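ML032222a iGluR (Mnemiopsis leidyi, PDB 4YKI) binds glycine in the ligand-binding domain of a ctenophore ionotropic glutamate receptor and so probably gates a glycine-activated ion channel. Local coordinates at residues R61-L66 / G142-E147; I113-K118 / V184-G189; Q126-L131 / H153-Y158; W138-S143 / R160-G165; L192-I197 / W248-S253. All blocks are in the same frame, centred on the assembly; numbering follows the deposited sequence. Where two conformers were deposited one is given.

Interaction 1 (R61-L66 / G142-E147); sequences RKFGAL and GSRHPE. With GLY (glycine), chain E.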
# COMPACT_ATOMS: atom_id res chain seq x y z
N ARG B 61 -8.70 23.54 10.59
CA ARG B 61 -8.98 22.17 11.03
C ARG B 61 -9.41 21.23 9.88
O ARG B 61 -10.11 20.25 10.09
CB ARG B 61 -9.91 22.15 12.25
CG ARG B 61 -9.33 22.84 13.54
CD ARG B 61 -8.08 22.10 14.11
NE ARG B 61 -7.74 22.50 15.49
CZ ARG B 61 -7.01 23.56 15.82
NH1 ARG B 61 -6.52 24.35 14.88
NH2 ARG B 61 -6.75 23.82 17.10
N LYS B 62 -8.94 21.53 8.68
CA LYS B 62 -9.18 20.69 7.52
C LYS B 62 -7.98 19.79 7.20
O LYS B 62 -6.84 20.11 7.53
CB LYS B 62 -9.48 21.54 6.28
CG LYS B 62 -10.56 22.60 6.44
CD LYS B 62 -11.86 22.03 6.96
CE LYS B 62 -12.89 23.13 7.09
NZ LYS B 62 -14.09 22.73 7.86
N PHE B 63 -8.24 18.68 6.53
CA PHE B 63 -7.17 17.85 6.01
C PHE B 63 -6.51 18.53 4.81
O PHE B 63 -5.29 18.72 4.79
CB PHE B 63 -7.68 16.43 5.66
CG PHE B 63 -7.61 15.47 6.81
CD1 PHE B 63 -8.46 15.59 7.89
CD2 PHE B 63 -6.68 14.44 6.81
CE1 PHE B 63 -8.37 14.70 8.96
CE2 PHE B 63 -6.60 13.56 7.87
CZ PHE B 63 -7.44 13.70 8.95
N GLY B 64 -7.32 18.93 3.82
CA GLY B 64 -6.86 19.78 2.73
C GLY B 64 -7.31 19.33 1.35
O GLY B 64 -7.24 18.13 1.00
N ALA B 65 -7.75 20.29 0.56
CA ALA B 65 -8.16 20.07 -0.81
C ALA B 65 -7.83 21.31 -1.61
O ALA B 65 -7.57 22.39 -1.05
CB ALA B 65 -9.66 19.77 -0.89
N LEU B 66 -7.85 21.16 -2.93
CA LEU B 66 -7.56 22.25 -3.85
C LEU B 66 -8.86 22.93 -4.29
O LEU B 66 -9.78 22.28 -4.81
CB LEU B 66 -6.81 21.70 -5.06
CG LEU B 66 -6.45 22.70 -6.17
CD1 LEU B 66 -5.59 23.83 -5.67
CD2 LEU B 66 -5.71 21.94 -7.25
N GLY B 142 -16.18 18.53 3.98
CA GLY B 142 -15.51 19.43 3.07
C GLY B 142 -14.00 19.45 3.24
O GLY B 142 -13.47 19.34 4.35
N SER B 143 -13.31 19.58 2.11
CA SER B 143 -11.84 19.66 2.09
C SER B 143 -11.17 18.46 2.74
O SER B 143 -10.21 18.58 3.52
CB SER B 143 -11.37 20.97 2.71
OG SER B 143 -11.83 22.08 1.95
N ARG B 144 -11.65 17.28 2.38
CA ARG B 144 -11.12 16.01 2.88
C ARG B 144 -11.12 15.06 1.67
O ARG B 144 -11.82 15.30 0.68
CB ARG B 144 -12.03 15.52 4.02
CG ARG B 144 -11.62 14.27 4.76
CD ARG B 144 -12.73 13.83 5.70
NE ARG B 144 -12.56 12.48 6.26
CZ ARG B 144 -11.79 12.16 7.29
NH1 ARG B 144 -11.05 13.07 7.91
NH2 ARG B 144 -11.75 10.89 7.70
N HIS B 145 -10.38 13.97 1.78
CA HIS B 145 -10.13 13.06 0.66
C HIS B 145 -11.38 12.49 -0.02
O HIS B 145 -11.43 12.48 -1.23
CB HIS B 145 -9.17 11.99 1.14
CG HIS B 145 -9.03 10.82 0.25
ND1 HIS B 145 -8.24 10.83 -0.88
CD2 HIS B 145 -9.56 9.58 0.36
CE1 HIS B 145 -8.29 9.62 -1.42
NE2 HIS B 145 -9.08 8.84 -0.69
N PRO B 146 -12.37 11.97 0.73
CA PRO B 146 -13.53 11.41 0.01
C PRO B 146 -14.18 12.42 -0.93
O PRO B 146 -14.49 12.09 -2.07
CB PRO B 146 -14.45 10.94 1.15
CG PRO B 146 -13.51 10.63 2.29
CD PRO B 146 -12.46 11.72 2.18
N GLU B 147 -14.39 13.65 -0.47
CA GLU B 147 -14.92 14.72 -1.32
C GLU B 147 -14.08 14.87 -2.59
O GLU B 147 -14.62 14.97 -3.68
CB GLU B 147 -14.96 16.02 -0.54
CG GLU B 147 -15.55 17.18 -1.33
CD GLU B 147 -15.37 18.52 -0.67
OE1 GLU B 147 -14.20 18.89 -0.44
OE2 GLU B 147 -16.38 19.20 -0.40
N GLY E . -8.03 10.74 5.98
CA GLY E . -8.68 11.97 5.47
C GLY E . -7.86 12.71 4.43
O GLY E . -8.40 13.69 3.88
OXT GLY E . -6.70 12.33 4.18
O HOH W 1 -14.89 20.92 6.15
O HOH W 2 -11.27 18.33 6.36

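Interaction 2 (I113-K118 / V184-G189); sequences IKAVVK and VFIDEG. With GLY (glycine), chain E.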
# COMPACT_ATOMS: atom_id res chain seq x y z
N ILE B 113 -13.12 3.94 0.12
CA ILE B 113 -14.29 4.73 0.46
C ILE B 113 -15.42 3.81 0.90
O ILE B 113 -15.67 2.77 0.28
CB ILE B 113 -14.73 5.62 -0.73
CG1 ILE B 113 -13.60 6.58 -1.15
CG2 ILE B 113 -15.99 6.41 -0.39
CD1 ILE B 113 -13.11 7.49 -0.04
N LYS B 114 -16.06 4.18 2.01
CA LYS B 114 -17.16 3.42 2.58
C LYS B 114 -18.33 4.35 2.89
O LYS B 114 -18.15 5.41 3.47
CB LYS B 114 -16.71 2.71 3.86
CG LYS B 114 -17.82 1.85 4.45
CD LYS B 114 -17.39 1.09 5.66
CE LYS B 114 -18.49 0.15 6.14
NZ LYS B 114 -18.89 -0.87 5.13
N ALA B 115 -19.53 3.93 2.51
CA ALA B 115 -20.75 4.64 2.83
C ALA B 115 -21.53 3.86 3.87
O ALA B 115 -21.67 2.64 3.78
CB ALA B 115 -21.61 4.86 1.60
N VAL B 116 -22.05 4.59 4.84
CA VAL B 116 -22.86 4.01 5.91
C VAL B 116 -24.14 4.81 6.06
O VAL B 116 -24.21 5.96 5.69
CB VAL B 116 -22.10 3.93 7.27
CG1 VAL B 116 -20.88 3.03 7.15
CG2 VAL B 116 -21.70 5.31 7.76
N VAL B 117 -25.14 4.16 6.65
CA VAL B 117 -26.49 4.68 6.70
C VAL B 117 -27.15 4.37 8.05
O VAL B 117 -26.97 3.27 8.61
CB VAL B 117 -27.36 4.13 5.52
CG1 VAL B 117 -27.51 2.63 5.58
CG2 VAL B 117 -28.73 4.82 5.46
N LYS B 118 -27.92 5.32 8.55
CA LYS B 118 -28.85 5.08 9.65
C LYS B 118 -30.26 5.34 9.17
O LYS B 118 -30.55 6.37 8.57
CB LYS B 118 -28.51 5.97 10.85
CG LYS B 118 -29.49 5.84 11.99
CD LYS B 118 -29.02 6.53 13.25
CE LYS B 118 -30.14 6.56 14.27
NZ LYS B 118 -29.64 7.02 15.58
N VAL B 184 -26.92 9.27 5.02
CA VAL B 184 -25.80 8.48 4.53
C VAL B 184 -24.52 9.34 4.61
O VAL B 184 -24.44 10.43 4.02
CB VAL B 184 -26.00 8.03 3.06
CG1 VAL B 184 -24.77 7.27 2.55
CG2 VAL B 184 -27.23 7.15 2.92
N PHE B 185 -23.53 8.83 5.32
CA PHE B 185 -22.22 9.47 5.43
C PHE B 185 -21.24 8.66 4.61
O PHE B 185 -21.14 7.45 4.77
CB PHE B 185 -21.81 9.55 6.91
CG PHE B 185 -20.43 10.12 7.16
CD1 PHE B 185 -19.91 11.15 6.39
CD2 PHE B 185 -19.66 9.63 8.19
CE1 PHE B 185 -18.63 11.65 6.66
CE2 PHE B 185 -18.40 10.13 8.44
CZ PHE B 185 -17.90 11.13 7.66
N ILE B 186 -20.54 9.33 3.70
CA ILE B 186 -19.57 8.70 2.82
C ILE B 186 -18.18 9.14 3.25
O ILE B 186 -17.88 10.33 3.18
CB ILE B 186 -19.81 9.12 1.34
CG1 ILE B 186 -21.25 8.82 0.91
CG2 ILE B 186 -18.80 8.45 0.40
CD1 ILE B 186 -21.66 9.42 -0.44
N ASP B 187 -17.37 8.20 3.70
CA ASP B 187 -16.04 8.52 4.21
C ASP B 187 -15.08 7.35 3.97
O ASP B 187 -15.12 6.75 2.90
CB ASP B 187 -16.09 8.98 5.68
CG ASP B 187 -14.85 9.79 6.06
OD1 ASP B 187 -14.78 10.98 5.66
OD2 ASP B 187 -13.95 9.22 6.71
N GLU B 188 -14.22 7.04 4.95
CA GLU B 188 -13.10 6.12 4.76
C GLU B 188 -13.27 4.90 5.66
O GLU B 188 -13.56 5.02 6.84
CB GLU B 188 -11.77 6.83 5.03
CG GLU B 188 -11.57 8.06 4.17
CD GLU B 188 -10.27 8.80 4.43
OE1 GLU B 188 -9.66 8.60 5.51
OE2 GLU B 188 -9.89 9.63 3.56
N GLY B 189 -13.03 3.73 5.09
CA GLY B 189 -13.25 2.47 5.77
C GLY B 189 -12.69 2.37 7.18
O GLY B 189 -13.41 2.06 8.12
N GLY E . -8.03 10.74 5.98
CA GLY E . -8.68 11.97 5.47
C GLY E . -7.86 12.71 4.43
O GLY E . -8.40 13.69 3.88
OXT GLY E . -6.70 12.33 4.18

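Interaction 3 (Q126-L131 / H153-Y158); sequences QVLELL and HRDSRY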
# COMPACT_ATOMS: atom_id res chain seq x y z
N GLN B 126 -26.40 1.23 -3.17
CA GLN B 126 -25.24 1.86 -3.79
C GLN B 126 -25.46 3.36 -3.75
O GLN B 126 -26.58 3.82 -3.93
CB GLN B 126 -25.05 1.36 -5.23
CG GLN B 126 -23.61 1.47 -5.79
CD GLN B 126 -23.26 2.85 -6.31
OE1 GLN B 126 -24.13 3.62 -6.73
NE2 GLN B 126 -21.97 3.17 -6.29
N VAL B 127 -24.40 4.13 -3.49
CA VAL B 127 -24.57 5.55 -3.17
C VAL B 127 -25.25 6.37 -4.26
O VAL B 127 -25.92 7.35 -3.94
CB VAL B 127 -23.26 6.25 -2.75
CG1 VAL B 127 -22.78 5.74 -1.38
CG2 VAL B 127 -22.17 6.10 -3.81
N LEU B 128 -25.10 6.02 -5.53
CA LEU B 128 -25.68 6.85 -6.58
C LEU B 128 -27.20 6.80 -6.53
O LEU B 128 -27.86 7.70 -7.08
CB LEU B 128 -25.17 6.46 -7.97
CG LEU B 128 -23.68 6.79 -8.24
CD1 LEU B 128 -23.30 6.39 -9.66
CD2 LEU B 128 -23.32 8.25 -7.99
N GLU B 129 -27.76 5.80 -5.86
CA GLU B 129 -29.21 5.75 -5.64
C GLU B 129 -29.75 6.96 -4.89
O GLU B 129 -30.94 7.29 -4.99
CB GLU B 129 -29.58 4.48 -4.88
CG GLU B 129 -29.33 3.23 -5.70
CD GLU B 129 -29.52 1.93 -4.94
OE1 GLU B 129 -29.95 1.96 -3.77
OE2 GLU B 129 -29.22 0.87 -5.55
N LEU B 130 -28.90 7.63 -4.12
CA LEU B 130 -29.30 8.81 -3.39
C LEU B 130 -29.86 9.92 -4.29
O LEU B 130 -30.70 10.71 -3.85
CB LEU B 130 -28.11 9.35 -2.58
CG LEU B 130 -27.74 8.51 -1.36
CD1 LEU B 130 -26.34 8.83 -0.92
CD2 LEU B 130 -28.72 8.70 -0.22
N LEU B 131 -29.39 9.97 -5.53
CA LEU B 131 -29.75 11.06 -6.45
C LEU B 131 -31.20 10.98 -6.93
O LEU B 131 -31.73 11.97 -7.45
CB LEU B 131 -28.80 11.09 -7.65
CG LEU B 131 -27.33 11.35 -7.32
CD1 LEU B 131 -26.46 11.22 -8.57
CD2 LEU B 131 -27.13 12.71 -6.66
N HIS B 153 -13.90 12.00 -9.79
CA HIS B 153 -14.30 10.72 -10.40
C HIS B 153 -14.77 10.98 -11.81
O HIS B 153 -15.40 11.99 -12.08
CB HIS B 153 -15.45 10.10 -9.61
CG HIS B 153 -15.67 8.65 -9.86
ND1 HIS B 153 -16.20 8.16 -11.03
CD2 HIS B 153 -15.48 7.57 -9.06
CE1 HIS B 153 -16.30 6.85 -10.95
NE2 HIS B 153 -15.87 6.46 -9.77
N ARG B 154 -14.44 10.10 -12.74
CA ARG B 154 -14.77 10.41 -14.11
C ARG B 154 -16.28 10.32 -14.41
O ARG B 154 -16.76 10.92 -15.36
CB ARG B 154 -13.85 9.64 -15.07
CG ARG B 154 -12.38 10.11 -14.88
CD ARG B 154 -11.50 9.81 -16.05
NE ARG B 154 -12.12 10.22 -17.30
CZ ARG B 154 -11.81 9.70 -18.49
NH1 ARG B 154 -10.88 8.77 -18.58
NH2 ARG B 154 -12.44 10.11 -19.58
N ASP B 155 -17.02 9.57 -13.60
CA ASP B 155 -18.49 9.59 -13.57
C ASP B 155 -18.99 10.78 -12.75
O ASP B 155 -18.97 10.76 -11.52
CB ASP B 155 -19.03 8.28 -12.99
CG ASP B 155 -20.54 8.17 -13.07
OD1 ASP B 155 -21.24 9.18 -13.28
OD2 ASP B 155 -21.05 7.04 -12.89
N SER B 156 -19.43 11.82 -13.45
CA SER B 156 -19.80 13.07 -12.80
C SER B 156 -21.03 12.98 -11.90
O SER B 156 -21.33 13.92 -11.17
CB SER B 156 -19.96 14.17 -13.85
OG SER B 156 -18.68 14.53 -14.37
N ARG B 157 -21.72 11.85 -11.91
CA ARG B 157 -22.78 11.63 -10.94
C ARG B 157 -22.20 11.64 -9.52
O ARG B 157 -22.89 11.99 -8.58
CB ARG B 157 -23.54 10.34 -11.20
CG ARG B 157 -24.36 10.39 -12.49
CD ARG B 157 -25.06 9.07 -12.74
NE ARG B 157 -24.09 8.00 -12.95
CZ ARG B 157 -24.41 6.71 -13.09
NH1 ARG B 157 -25.67 6.32 -13.06
NH2 ARG B 157 -23.44 5.82 -13.26
N TYR B 158 -20.92 11.29 -9.37
CA TYR B 158 -20.31 11.38 -8.04
C TYR B 158 -20.08 12.85 -7.64
O TYR B 158 -20.17 13.19 -6.46
CB TYR B 158 -19.01 10.54 -7.95
CG TYR B 158 -19.30 9.06 -7.91
CD1 TYR B 158 -19.66 8.42 -6.74
CD2 TYR B 158 -19.27 8.31 -9.08
CE1 TYR B 158 -19.95 7.07 -6.71
CE2 TYR B 158 -19.55 6.97 -9.07
CZ TYR B 158 -19.89 6.35 -7.88
OH TYR B 158 -20.20 5.01 -7.84

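Interaction 4 (W138-S143 / R160-G165); sequences WGVIGS and RLVDEG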
# COMPACT_ATOMS: atom_id res chain seq x y z
N TRP B 138 -27.59 13.13 2.78
CA TRP B 138 -26.26 12.54 2.73
C TRP B 138 -25.22 13.63 2.70
O TRP B 138 -25.53 14.80 2.47
CB TRP B 138 -26.11 11.64 1.49
CG TRP B 138 -26.11 12.39 0.20
CD1 TRP B 138 -25.03 12.89 -0.46
CD2 TRP B 138 -27.25 12.73 -0.59
NE1 TRP B 138 -25.42 13.53 -1.61
CE2 TRP B 138 -26.78 13.45 -1.71
CE3 TRP B 138 -28.62 12.51 -0.46
CZ2 TRP B 138 -27.64 13.92 -2.70
CZ3 TRP B 138 -29.47 13.00 -1.44
CH2 TRP B 138 -28.98 13.70 -2.54
N GLY B 139 -23.97 13.25 2.94
CA GLY B 139 -22.90 14.22 2.84
C GLY B 139 -21.52 13.62 2.95
O GLY B 139 -21.33 12.46 3.31
N VAL B 140 -20.56 14.47 2.62
CA VAL B 140 -19.15 14.24 2.84
C VAL B 140 -18.57 15.45 3.57
O VAL B 140 -19.14 16.54 3.53
CB VAL B 140 -18.36 14.06 1.50
CG1 VAL B 140 -18.78 12.81 0.79
CG2 VAL B 140 -18.51 15.30 0.59
N ILE B 141 -17.43 15.27 4.21
CA ILE B 141 -16.76 16.36 4.90
C ILE B 141 -16.04 17.22 3.87
O ILE B 141 -15.33 16.71 2.99
CB ILE B 141 -15.78 15.81 5.94
CG1 ILE B 141 -16.53 15.04 7.04
CG2 ILE B 141 -14.92 16.92 6.51
CD1 ILE B 141 -15.65 14.11 7.87
N GLY B 142 -16.18 18.53 3.98
CA GLY B 142 -15.51 19.43 3.07
C GLY B 142 -14.00 19.45 3.24
O GLY B 142 -13.47 19.34 4.35
N SER B 143 -13.31 19.58 2.11
CA SER B 143 -11.84 19.66 2.09
C SER B 143 -11.17 18.46 2.74
O SER B 143 -10.21 18.58 3.52
CB SER B 143 -11.37 20.97 2.71
OG SER B 143 -11.83 22.08 1.95
N ARG B 160 -22.17 15.13 -8.51
CA ARG B 160 -23.53 15.48 -8.09
C ARG B 160 -23.75 15.14 -6.63
O ARG B 160 -24.37 15.91 -5.89
CB ARG B 160 -24.59 14.76 -8.91
CG ARG B 160 -24.79 15.27 -10.30
CD ARG B 160 -26.06 14.68 -10.93
NE ARG B 160 -27.21 15.03 -10.11
CZ ARG B 160 -28.42 14.48 -10.18
NH1 ARG B 160 -28.70 13.56 -11.10
NH2 ARG B 160 -29.34 14.88 -9.33
N LEU B 161 -23.27 13.97 -6.20
CA LEU B 161 -23.43 13.59 -4.79
C LEU B 161 -22.82 14.64 -3.88
O LEU B 161 -23.40 14.98 -2.85
CB LEU B 161 -22.77 12.25 -4.48
CG LEU B 161 -23.53 11.00 -4.89
CD1 LEU B 161 -22.71 9.79 -4.52
CD2 LEU B 161 -24.92 10.91 -4.24
N VAL B 162 -21.63 15.10 -4.21
CA VAL B 162 -21.00 16.10 -3.37
C VAL B 162 -21.77 17.41 -3.42
O VAL B 162 -22.11 17.98 -2.38
CB VAL B 162 -19.55 16.30 -3.80
CG1 VAL B 162 -18.92 17.49 -3.07
CG2 VAL B 162 -18.76 15.02 -3.54
N ASP B 163 -22.09 17.87 -4.62
CA ASP B 163 -22.70 19.19 -4.82
C ASP B 163 -24.10 19.29 -4.22
O ASP B 163 -24.50 20.35 -3.75
CB ASP B 163 -22.76 19.53 -6.31
CG ASP B 163 -21.37 19.72 -6.94
OD1 ASP B 163 -20.38 19.91 -6.20
OD2 ASP B 163 -21.28 19.70 -8.19
N GLU B 164 -24.81 18.17 -4.19
CA GLU B 164 -26.20 18.14 -3.77
C GLU B 164 -26.37 17.60 -2.35
O GLU B 164 -27.48 17.60 -1.82
CB GLU B 164 -27.03 17.35 -4.78
CG GLU B 164 -27.07 18.04 -6.15
CD GLU B 164 -27.56 17.16 -7.26
OE1 GLU B 164 -28.60 16.49 -7.08
OE2 GLU B 164 -26.90 17.13 -8.33
N GLY B 165 -25.27 17.20 -1.73
CA GLY B 165 -25.28 16.72 -0.36
C GLY B 165 -25.02 17.84 0.63
O GLY B 165 -24.84 19.00 0.25

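Interaction 5 (L192-I197 / W248-S253); sequences LAHNLI and WSSGNS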
# COMPACT_ATOMS: atom_id res chain seq x y z
N LEU B 192 -14.34 4.82 9.76
CA LEU B 192 -15.70 4.45 10.10
C LEU B 192 -15.71 3.17 10.92
O LEU B 192 -16.50 3.07 11.88
CB LEU B 192 -16.55 4.30 8.84
CG LEU B 192 -16.72 5.60 8.06
CD1 LEU B 192 -17.64 5.40 6.86
CD2 LEU B 192 -17.24 6.71 8.93
N ALA B 193 -14.87 2.21 10.59
CA ALA B 193 -14.83 0.94 11.33
C ALA B 193 -14.55 1.19 12.80
O ALA B 193 -15.22 0.64 13.69
CB ALA B 193 -13.79 -0.01 10.74
N HIS B 194 -13.58 2.04 13.08
CA HIS B 194 -13.22 2.31 14.44
C HIS B 194 -14.29 3.10 15.19
O HIS B 194 -14.69 2.74 16.31
CB HIS B 194 -11.91 3.08 14.52
CG HIS B 194 -11.57 3.46 15.91
ND1 HIS B 194 -11.09 2.56 16.83
CD2 HIS B 194 -11.76 4.62 16.59
CE1 HIS B 194 -10.93 3.15 17.99
NE2 HIS B 194 -11.33 4.41 17.88
N ASN B 195 -14.74 4.18 14.57
CA ASN B 195 -15.57 5.16 15.25
C ASN B 195 -17.04 4.78 15.38
O ASN B 195 -17.72 5.33 16.23
CB ASN B 195 -15.40 6.53 14.59
CG ASN B 195 -14.07 7.15 14.92
OD1 ASN B 195 -13.87 7.59 16.04
ND2 ASN B 195 -13.14 7.15 13.98
N LEU B 196 -17.51 3.83 14.56
CA LEU B 196 -18.93 3.46 14.58
C LEU B 196 -19.13 2.05 15.10
O LEU B 196 -20.21 1.47 14.94
CB LEU B 196 -19.51 3.62 13.17
CG LEU B 196 -19.45 5.05 12.62
CD1 LEU B 196 -19.92 5.09 11.19
CD2 LEU B 196 -20.23 6.02 13.46
N ILE B 197 -18.13 1.51 15.80
CA ILE B 197 -18.16 0.13 16.27
C ILE B 197 -19.36 -0.21 17.15
O ILE B 197 -19.87 -1.34 17.10
CB ILE B 197 -16.83 -0.24 17.01
CG1 ILE B 197 -16.74 -1.75 17.26
CG2 ILE B 197 -16.67 0.57 18.29
CD1 ILE B 197 -16.66 -2.58 15.99
N TRP B 248 -4.74 0.05 19.02
CA TRP B 248 -5.54 1.28 19.03
C TRP B 248 -6.95 1.15 18.46
O TRP B 248 -7.83 1.92 18.85
CB TRP B 248 -4.80 2.38 18.26
CG TRP B 248 -3.64 2.90 18.99
CD1 TRP B 248 -2.33 2.64 18.75
CD2 TRP B 248 -3.68 3.79 20.11
NE1 TRP B 248 -1.54 3.30 19.67
CE2 TRP B 248 -2.35 4.02 20.51
CE3 TRP B 248 -4.72 4.40 20.81
CZ2 TRP B 248 -2.04 4.84 21.59
CZ3 TRP B 248 -4.41 5.22 21.87
CH2 TRP B 248 -3.08 5.43 22.26
N SER B 249 -7.18 0.25 17.52
CA SER B 249 -8.51 0.19 16.93
C SER B 249 -9.46 -0.53 17.88
O SER B 249 -9.04 -1.37 18.68
CB SER B 249 -8.49 -0.45 15.55
OG SER B 249 -8.10 -1.80 15.63
N SER B 250 -10.74 -0.19 17.78
CA SER B 250 -11.75 -0.72 18.69
C SER B 250 -12.06 -2.17 18.35
O SER B 250 -12.01 -2.58 17.19
CB SER B 250 -13.02 0.14 18.61
OG SER B 250 -13.50 0.25 17.29
N GLY B 251 -12.35 -2.95 19.39
CA GLY B 251 -12.63 -4.36 19.25
C GLY B 251 -13.99 -4.65 19.84
O GLY B 251 -14.69 -3.74 20.28
N ASN B 252 -14.36 -5.93 19.85
CA ASN B 252 -15.70 -6.33 20.24
C ASN B 252 -16.72 -5.58 19.39
O ASN B 252 -16.41 -5.07 18.31
CB ASN B 252 -15.96 -6.03 21.72
CG ASN B 252 -15.13 -6.88 22.65
OD1 ASN B 252 -14.04 -7.34 22.30
ND2 ASN B 252 -15.64 -7.10 23.86
N SER B 253 -17.94 -5.57 19.89
CA SER B 253 -18.99 -4.66 19.48
C SER B 253 -20.15 -5.10 20.34
O SER B 253 -20.53 -6.28 20.31
CB SER B 253 -19.34 -4.77 17.99
OG SER B 253 -19.85 -6.06 17.67
O HOH W 3 -13.30 -1.49 14.81

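Interaction 1 (R61-L66 / G142-E147)
The F63 ring has R144 CZ over its face in a cation-pi contact, 4.9 Å from the ring centroid and 23° off the normal. The guanidinium stands nearly upright on the ring, the planes 84° apart, with F63 CE1 at its edge. The two side chains run alongside each other and point the same way. R144 CG is anti to the backbone N (chi1 -175°), and the extended chain then carries NH1 to 3.3 Å from F63 CE1. Salt bridges to D187 and E17 fix the guanidinium from outside. The CA of the bound glycine sits over one face of the ring and over one face of the guanidinium. H145 N donates to the O of the same ligand at 2.9 Å. The backbones are joined by G64 N donating to S143 O (2.9 Å). A water joins F63 N to S143 O. A65 CB packs on S143 CA. F63 and H145 thus meet the ligand from facing segments, as the two lobes do in the cleft of a clamshell iGluR ligand-binding domain.

Interaction 2 (I113-K118 / V184-G189)
K114 and V116 pair with D187 and F185 through four backbone hydrogen bonds. K114 N donates to D187 O and D187 N to K114 O, both at 2.9 Å. V116 N and F185 O, and F185 N and V116 O, repeat the exchange. The non-hydrogen-bonded pair A115 with I186 lies between them, with V117 and V184 beyond and I113 with E188 at the other end. A115 CA approaches F185 O at 3.4 Å in a CA-H...O contact. Side chains add to the ladder on the face of A115 and I186. A115 CB touches I186 CG1 at 4.0 Å. V117 CG2 meets V184 CG2 at 3.8 Å. I113 CG2, the branch anti to the backbone N, reaches I186 CG2 at 3.6 Å. The two strands run antiparallel in the mixed sheet of one lobe of this bilobed, periplasmic-binding-protein-like fold. At the end of strand 183-188 the chain turns into helix 189-195, with E188 as N-cap. The extended E188 side chain accepts from the glycine ligand N at OE1 (2.7 Å). Y214 OH also bonds that oxygen, and S93 OG bonds OE2. D187 pairs with R144, and K114 NZ with S204. L192 covers K114, V116 and F185.

Interaction 3 (Q126-L131 / H153-Y158)
L128 has CG anti to its carbonyl carbon (chi1 -69°), which sends its two methyls across to Y158 and R157. Y158 also has CG anti to the carbonyl carbon, and its ring turns a face to L128. CD2 of L128 stands 3.8 Å from the centroid of the Y158 ring, 9° off the normal, in a CH-pi contact. CD1 of L128 lies over the centre of the R157 guanidinium, 3.6 Å from R157 CZ. D155 fixes the rotation of that group: NE and NH2 grip the carboxylate side-on, with R157 NH2 to D155 OD2 at 2.7 Å. D155 OD1 also accepts from R157 N, a capping bond in the turn that leads into the helix. At the edge of the tyrosine ring, Q126 NE2 donates to Y158 OH at 3.0 Å, its amide plane 89° from the ring. Q126 OE1 accepts from L128 N. A leucine in place of Y158 would probably leave Q126 NE2 without this acceptor and take away the flat face under L128 CD2. L131 CD1 packs on R157 CB. The 3-10 segment 127-131 thus lies against the N-terminal part of helix 157-164, while V127 and L130 reach I186 and V184 of strand 183-188.

Interaction 4 (W138-S143 / R160-G165)
W138 NE1 makes the one hydrogen bond across the contact, donating to L161 O at 2.8 Å. The bond is fairly straight (158°), and it falls on a lone pair in the carbonyl plane and close to the plane of the indole. W138 CG sits between the backbone N and the carbonyl carbon (chi1 68°), which brings the indole to the helix. Two CH-pi contacts sandwich the five-membered ring. G165 CA is over one face, 3.8 Å from the centroid. L161 CD2 is over the opposite face, off-centre, 3.7 Å from W138 NE1. Apolar contacts join W138 CZ2 to E164 CB and V140 CG2 to V162 CG2, both at 4.1 Å. A salt bridge within the helix joins R160 and E164. A phenylalanine in place of W138 would probably leave L161 O without this donor and thin the contact with E164. The axes of strand 138-141 and helix 160-164 come within 7.6 Å and are nearly perpendicular (93°). The indole thus ties the C-terminal part of the helix to strand 137-141 by one polar bond set between apolar faces.

Interaction 5 (L192-I197 / W248-S253)
H194 ND1 accepts from S250 N at 2.9 Å, with an angle of 136° at the hydrogen. The donor lies close to the plane of the imidazole, at its edge. H194 CG is anti to the backbone N (chi1 176°), which swings the ring toward the segment 248-253. The backbone N of S250 is thus satisfied by the imidazole itself. The same serine uses its side chain too. In the conformer given, S250 OG donates to H194 O at 2.9 Å, in the carbonyl plane and on a lone pair. S250 O is satisfied by a water, which donates to it at 2.9 Å and also, weakly, to A193 O. Other polar groups find partners nearby: S249 OG bonds W245 O, W248 NE1 bonds D40, and S253 OG bonds C255 O. I197 lies across S250, N252 and S253. Its CD1 approaches N252 O at 3.4 Å and S253 CB at 4.0 Å. W248 O is near H194 CE1 as well. This is a surface contact. It joins the C-terminal end of helix 189-195 to the chain that leaves helix 240-248. On the other side of helix 189-195, L192 packs on strands 109-118 and 183-188, and N195 and L196 lie against helix 171-179.

How the interactions relate
Interactions 1 and 2 share the bound glycine, and their centres are about 16 Å apart. The centres of interactions 2 and 4 are about 12 Å apart, and strands 137-141 and 183-188 are neighbours in the same mixed sheet. Interactions 3 and 4 both use helix 157-164. Along the chain, the segments of interaction 1 alternate with those of interaction 2. Interaction 4 begins on the stretch where interaction 1 ends, sharing G142 and S143. Interactions 3 and 4 fall between the two strands of interaction 2, and interaction 5 follows. Interaction 5 touches interaction 2 through L192 but lies about 23 Å from interaction 1, centre to centre. The ligand site is thus continuous with the sheet and its flanking helices.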